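Local coordinates for cytochrome c-552/4 domain-containing protein (Ignicoccus hospitalis KIN4/I, PDB 4QO5) that is of unknown function but carries eight heme c groups, is membrane-associated, and probably transfers electrons, at residues A214-C218 with H219-S223; F224-E227 with I228-P232. One frame throughout, in Å; residues are numbered along the deposited sequence.

Contact 1: residues A214-C218 with H219-S223. With HEC (heme c), chain C.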
# COMPACT_ATOMS: atom_id res chain seq x y z
N ALA A 214 22.56 11.03 8.81
CA ALA A 214 22.16 11.93 7.76
C ALA A 214 21.06 12.83 8.29
O ALA A 214 19.97 12.36 8.61
CB ALA A 214 21.68 11.15 6.52
N CYS A 215 21.32 14.13 8.38
CA CYS A 215 20.29 15.02 8.89
C CYS A 215 19.22 15.38 7.88
O CYS A 215 18.40 16.25 8.13
CB CYS A 215 20.90 16.31 9.42
SG CYS A 215 22.03 16.06 10.78
N THR A 216 19.24 14.74 6.72
CA THR A 216 18.22 14.98 5.71
C THR A 216 17.22 13.84 5.64
O THR A 216 16.28 13.88 4.85
CB THR A 216 18.85 15.19 4.33
OG1 THR A 216 19.78 14.11 4.11
CG2 THR A 216 19.62 16.52 4.32
N ALA A 217 17.44 12.80 6.43
CA ALA A 217 16.33 11.89 6.65
C ALA A 217 15.29 12.72 7.43
O ALA A 217 15.67 13.61 8.20
CB ALA A 217 16.78 10.67 7.42
N CYS A 218 14.01 12.43 7.20
CA CYS A 218 12.88 13.05 7.89
C CYS A 218 12.54 14.45 7.38
O CYS A 218 11.41 14.71 6.97
CB CYS A 218 13.10 13.03 9.42
SG CYS A 218 13.53 11.32 9.82
N HIS A 219 13.51 15.35 7.43
CA HIS A 219 13.33 16.65 6.78
C HIS A 219 14.42 16.79 5.71
O HIS A 219 15.56 17.19 6.01
CB HIS A 219 13.34 17.81 7.79
CG HIS A 219 14.26 17.61 8.94
ND1 HIS A 219 15.62 17.40 8.78
CD2 HIS A 219 14.04 17.54 10.27
CE1 HIS A 219 16.19 17.24 9.95
NE2 HIS A 219 15.24 17.31 10.88
N PRO A 220 14.07 16.44 4.46
CA PRO A 220 15.05 16.46 3.37
C PRO A 220 15.57 17.85 3.04
O PRO A 220 14.89 18.85 3.31
CB PRO A 220 14.27 15.93 2.14
CG PRO A 220 13.02 15.34 2.69
CD PRO A 220 12.75 15.94 4.05
N ARG A 221 16.76 17.89 2.44
CA ARG A 221 17.26 19.12 1.86
C ARG A 221 16.48 19.33 0.55
O ARG A 221 15.88 18.39 0.06
CB ARG A 221 18.77 18.99 1.58
CG ARG A 221 19.08 18.04 0.43
CD ARG A 221 20.59 17.92 0.12
NE ARG A 221 20.74 17.21 -1.15
CZ ARG A 221 20.75 15.89 -1.27
NH1 ARG A 221 20.81 15.35 -2.49
NH2 ARG A 221 20.68 15.10 -0.21
N HIS A 222 16.41 20.56 0.03
CA HIS A 222 16.95 21.74 0.69
C HIS A 222 15.88 22.57 1.37
O HIS A 222 16.16 23.69 1.84
CB HIS A 222 17.73 22.59 -0.32
CG HIS A 222 19.10 22.08 -0.62
ND1 HIS A 222 19.36 21.18 -1.64
CD2 HIS A 222 20.29 22.33 -0.03
CE1 HIS A 222 20.65 20.91 -1.67
NE2 HIS A 222 21.23 21.59 -0.70
N SER A 223 14.67 22.02 1.47
CA SER A 223 13.59 22.73 2.13
C SER A 223 13.69 22.61 3.65
O SER A 223 13.26 23.51 4.35
CB SER A 223 12.21 22.28 1.63
OG SER A 223 12.03 20.88 1.87
FE HEC C . 23.28 21.88 -0.24
CHA HEC C . 24.10 18.61 -0.92
CHB HEC C . 23.98 22.68 -3.53
CHC HEC C . 22.35 24.99 0.41
CHD HEC C . 22.85 21.08 3.06
NA HEC C . 23.86 20.87 -1.90
C1A HEC C . 24.16 19.51 -1.95
C2A HEC C . 24.57 19.16 -3.28
C3A HEC C . 24.53 20.27 -4.01
C4A HEC C . 24.08 21.36 -3.17
CMA HEC C . 24.87 20.38 -5.51
CAA HEC C . 25.03 17.75 -3.74
CBA HEC C . 23.94 16.69 -3.69
CGA HEC C . 23.16 16.79 -4.97
O1A HEC C . 21.91 16.67 -4.89
O2A HEC C . 23.79 17.02 -6.04
NB HEC C . 23.29 23.46 -1.31
C1B HEC C . 23.48 23.61 -2.68
C2B HEC C . 22.99 24.90 -3.09
C3B HEC C . 22.50 25.45 -1.98
C4B HEC C . 22.71 24.60 -0.86
CMB HEC C . 23.00 25.37 -4.58
CAB HEC C . 21.71 26.71 -1.68
CBB HEC C . 20.67 27.02 -2.81
NC HEC C . 22.75 22.86 1.41
C1C HEC C . 22.42 24.18 1.50
C2C HEC C . 22.32 24.57 2.88
C3C HEC C . 22.25 23.41 3.55
C4C HEC C . 22.66 22.37 2.68
CMC HEC C . 21.72 25.96 3.25
CAC HEC C . 22.05 23.00 5.03
CBC HEC C . 21.00 23.83 5.82
ND HEC C . 23.46 20.17 0.84
C1D HEC C . 23.17 20.07 2.20
C2D HEC C . 23.26 18.72 2.67
C3D HEC C . 23.67 17.92 1.44
C4D HEC C . 23.78 18.90 0.37
CMD HEC C . 22.97 18.31 4.14
CAD HEC C . 23.95 16.40 1.25
CBD HEC C . 24.18 15.59 2.51
CGD HEC C . 22.85 15.08 3.05
O1D HEC C . 22.87 14.38 4.08
O2D HEC C . 21.79 15.37 2.44
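T216 and R221 make the same choice at the first torsion: OG1 (chi1 49°) and CG (chi1 71°) each lie between their own backbone N and carbonyl carbon. The threonine's choice leaves CG2 3.8 Å from R221 CB, while the arginine's sends its chain toward the heme c that both polar ends reach. There O2D of a propionate is gripped twice, by T216 OG1 at 2.9 Å and by R221 NH2, also at 2.9 Å. The extended arginine chain lies over the pyrrole that carries this propionate, with CD 3.3 Å from C4D, and its NH1 donates to O1A of the other propionate at 3.0 Å; NH1 also bonds Y415 of the second subunit. A leucine in place of R221 would probably remove the cation that links the two propionates and leave O2D without one of the two donors it has here.

H222, entered through a cis peptide bond, binds the same heme's iron through NE2 at 2.1 Å, opposite H83; R221 CB sits 3.8 Å above the centre of the H222 ring.

C215 to H219 form the CxxCH motif of a different heme c: both cysteines are thioether-linked to it and H219 binds its iron, with H306 as second ligand. Here A217 O lies over one face of the H219 ring, offset toward its rim, while C215 O approaches the edge at CE1. P220 CA makes a 3.2 Å CA-H...O contact to T216 O.

Ten residues thus supply ligands to two irons, and the arginine's charge, with the threonine hydroxyl as a second donor, probably eases the burial of the carboxylates.

Contact 2: residues F224-E227 with I228-P232. With HEC (heme c), chain D.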
# COMPACT_ATOMS: atom_id res chain seq x y z
N PHE A 224 14.26 21.51 4.14
CA PHE A 224 14.45 21.27 5.59
C PHE A 224 13.18 21.64 6.37
O PHE A 224 13.21 22.44 7.29
CB PHE A 224 15.69 22.00 6.16
CG PHE A 224 16.99 21.48 5.63
CD1 PHE A 224 17.51 20.28 6.10
CD2 PHE A 224 17.67 22.17 4.63
CE1 PHE A 224 18.71 19.79 5.60
CE2 PHE A 224 18.85 21.68 4.11
CZ PHE A 224 19.38 20.49 4.60
N ASP A 225 12.07 21.05 5.94
CA ASP A 225 10.74 21.49 6.34
C ASP A 225 10.22 20.61 7.47
O ASP A 225 10.09 19.40 7.30
CB ASP A 225 9.82 21.39 5.12
CG ASP A 225 8.46 22.04 5.34
OD1 ASP A 225 8.15 22.49 6.47
OD2 ASP A 225 7.67 22.09 4.37
N ILE A 226 9.92 21.20 8.63
CA ILE A 226 9.37 20.40 9.71
C ILE A 226 7.96 19.91 9.38
O ILE A 226 7.49 18.95 9.97
CB ILE A 226 9.39 21.10 11.09
CG1 ILE A 226 8.46 22.31 11.10
CG2 ILE A 226 10.84 21.45 11.47
CD1 ILE A 226 8.27 22.90 12.51
N GLU A 227 7.31 20.54 8.41
CA GLU A 227 6.01 20.04 7.98
C GLU A 227 6.19 18.68 7.31
O GLU A 227 5.35 17.80 7.46
CB GLU A 227 5.26 21.04 7.09
CG GLU A 227 4.00 20.48 6.47
CD GLU A 227 3.04 21.56 6.01
OE1 GLU A 227 3.20 22.72 6.46
OE2 GLU A 227 2.12 21.26 5.22
N ILE A 228 7.30 18.50 6.59
CA ILE A 228 7.62 17.18 6.07
C ILE A 228 8.05 16.20 7.16
O ILE A 228 7.62 15.04 7.18
CB ILE A 228 8.68 17.25 4.94
CG1 ILE A 228 8.08 17.94 3.70
CG2 ILE A 228 9.15 15.84 4.58
CD1 ILE A 228 9.02 18.02 2.49
N ALA A 229 8.86 16.68 8.11
CA ALA A 229 9.35 15.82 9.19
C ALA A 229 8.18 15.31 10.03
O ALA A 229 8.25 14.21 10.58
CB ALA A 229 10.34 16.59 10.08
N ARG A 230 7.12 16.09 10.13
CA ARG A 230 5.96 15.68 10.90
C ARG A 230 4.89 14.94 10.12
O ARG A 230 3.81 14.66 10.66
CB ARG A 230 5.33 16.91 11.51
CG ARG A 230 6.16 17.53 12.60
CD ARG A 230 5.77 18.96 12.84
NE ARG A 230 6.29 19.44 14.10
CZ ARG A 230 6.03 20.64 14.58
NH1 ARG A 230 5.36 21.46 13.81
NH2 ARG A 230 6.52 21.04 15.76
N SER A 231 5.16 14.65 8.86
CA SER A 231 4.22 13.90 8.03
C SER A 231 4.48 12.41 8.23
O SER A 231 5.57 12.03 8.64
CB SER A 231 4.41 14.25 6.54
OG SER A 231 5.63 13.71 6.04
N PRO A 232 3.51 11.56 7.92
CA PRO A 232 3.80 10.12 7.97
C PRO A 232 4.65 9.65 6.79
O PRO A 232 5.35 8.65 6.89
CB PRO A 232 2.40 9.50 7.87
CG PRO A 232 1.62 10.51 7.04
CD PRO A 232 2.12 11.85 7.52
FE HEC D . 19.12 24.99 10.58
CHA HEC D . 15.98 26.20 11.23
CHB HEC D . 17.83 21.83 10.28
CHC HEC D . 22.13 23.92 9.57
CHD HEC D . 20.51 28.04 11.31
NA HEC D . 17.26 24.17 10.70
C1A HEC D . 16.09 24.85 10.98
C2A HEC D . 14.98 23.92 10.92
C3A HEC D . 15.51 22.71 10.66
C4A HEC D . 16.94 22.85 10.52
CMA HEC D . 14.76 21.37 10.51
CAA HEC D . 13.49 24.29 11.17
CBA HEC D . 12.81 24.43 9.80
CGA HEC D . 11.31 24.59 9.95
O1A HEC D . 10.81 24.98 11.04
O2A HEC D . 10.61 24.34 8.95
NB HEC D . 19.78 23.25 10.12
C1B HEC D . 19.13 22.06 9.94
C2B HEC D . 20.01 21.11 9.35
C3B HEC D . 21.17 21.75 9.11
C4B HEC D . 21.06 23.08 9.60
CMB HEC D . 19.55 19.67 9.02
CAB HEC D . 22.49 21.41 8.42
CBB HEC D . 22.27 20.48 7.18
NC HEC D . 20.98 25.79 10.52
C1C HEC D . 22.11 25.21 10.02
C2C HEC D . 23.26 26.07 10.30
C3C HEC D . 22.71 27.29 10.48
C4C HEC D . 21.32 27.08 10.81
CMC HEC D . 24.58 25.78 9.55
CAC HEC D . 23.31 28.72 10.70
CBC HEC D . 24.65 29.06 10.00
ND HEC D . 18.40 26.79 11.16
C1D HEC D . 19.14 27.94 11.38
C2D HEC D . 18.28 29.04 11.70
C3D HEC D . 16.87 28.48 11.69
C4D HEC D . 17.03 27.07 11.37
CMD HEC D . 18.68 30.50 12.01
CAD HEC D . 15.60 29.29 11.98
CBD HEC D . 15.29 29.08 13.47
CGD HEC D . 14.15 29.94 13.94
O1D HEC D . 13.81 29.89 15.17
O2D HEC D . 13.58 30.67 13.10
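One face of the R230 guanidinium is overlain by I226 CD1, which stands 3.5 Å above the plane, offset toward the NH1 rim. I226 CG1 lies between backbone N and carbonyl carbon (chi1 66°), which carries CD1 up alongside the arginine. A branched aliphatic suits this place, giving a methyl to the flat cation and packing CG2 3.5 Å from the propionate carbon CGA of a heme c. The nitrogens of R230 are engaged elsewhere: NE with a propionate of another heme c, NH1 with M268 O and A270 O, and W273 adds a cation-pi contact. The F224 ring meets the first heme obliquely, its CE1 3.5 Å from the methyl CMB.

That heme also takes part in the start of the helix, since I226 N donates to its O2A in a nearly straight bond (3.2 Å, 175°). D225 is the N-cap, its OD1 receiving E227 N at 2.9 Å from above the carboxylate plane, while D225 O accepts from A229 N at 3.1 Å. At the other end I228 O accepts both S231 N and S231 OG, the latter at 2.7 Å.

S231 is in turn the N-cap of the next helix, so helix 232-235 begins almost where helix 226-229 ends. P232 packs on F247 and W250 of helix 246-252, and E227 bridges K269 and, across the interface, K264 of the second subunit.

Contacts 1 and 2 follow in series along one unbroken run of chain, their centres about 9 Å apart. Contact 1 occupies the loop that comes after strand 188-196, and contact 2 carries that loop into helix 226-229. They pack directly on each other: T216 CG2 lies 3.6 Å from F224 CE1, and I228 CG2 lies 3.6 Å from P220 CD, so the helix folds back against the heme-binding loop. Both belong to the part of the chain related to multi-haem CxxCH cytochromes, and both touch the second subunit. In fewer than twenty residues the chain touches several hemes, consistent with a closely packed electron-transfer array whose surroundings are completed in part by a neighbouring copy.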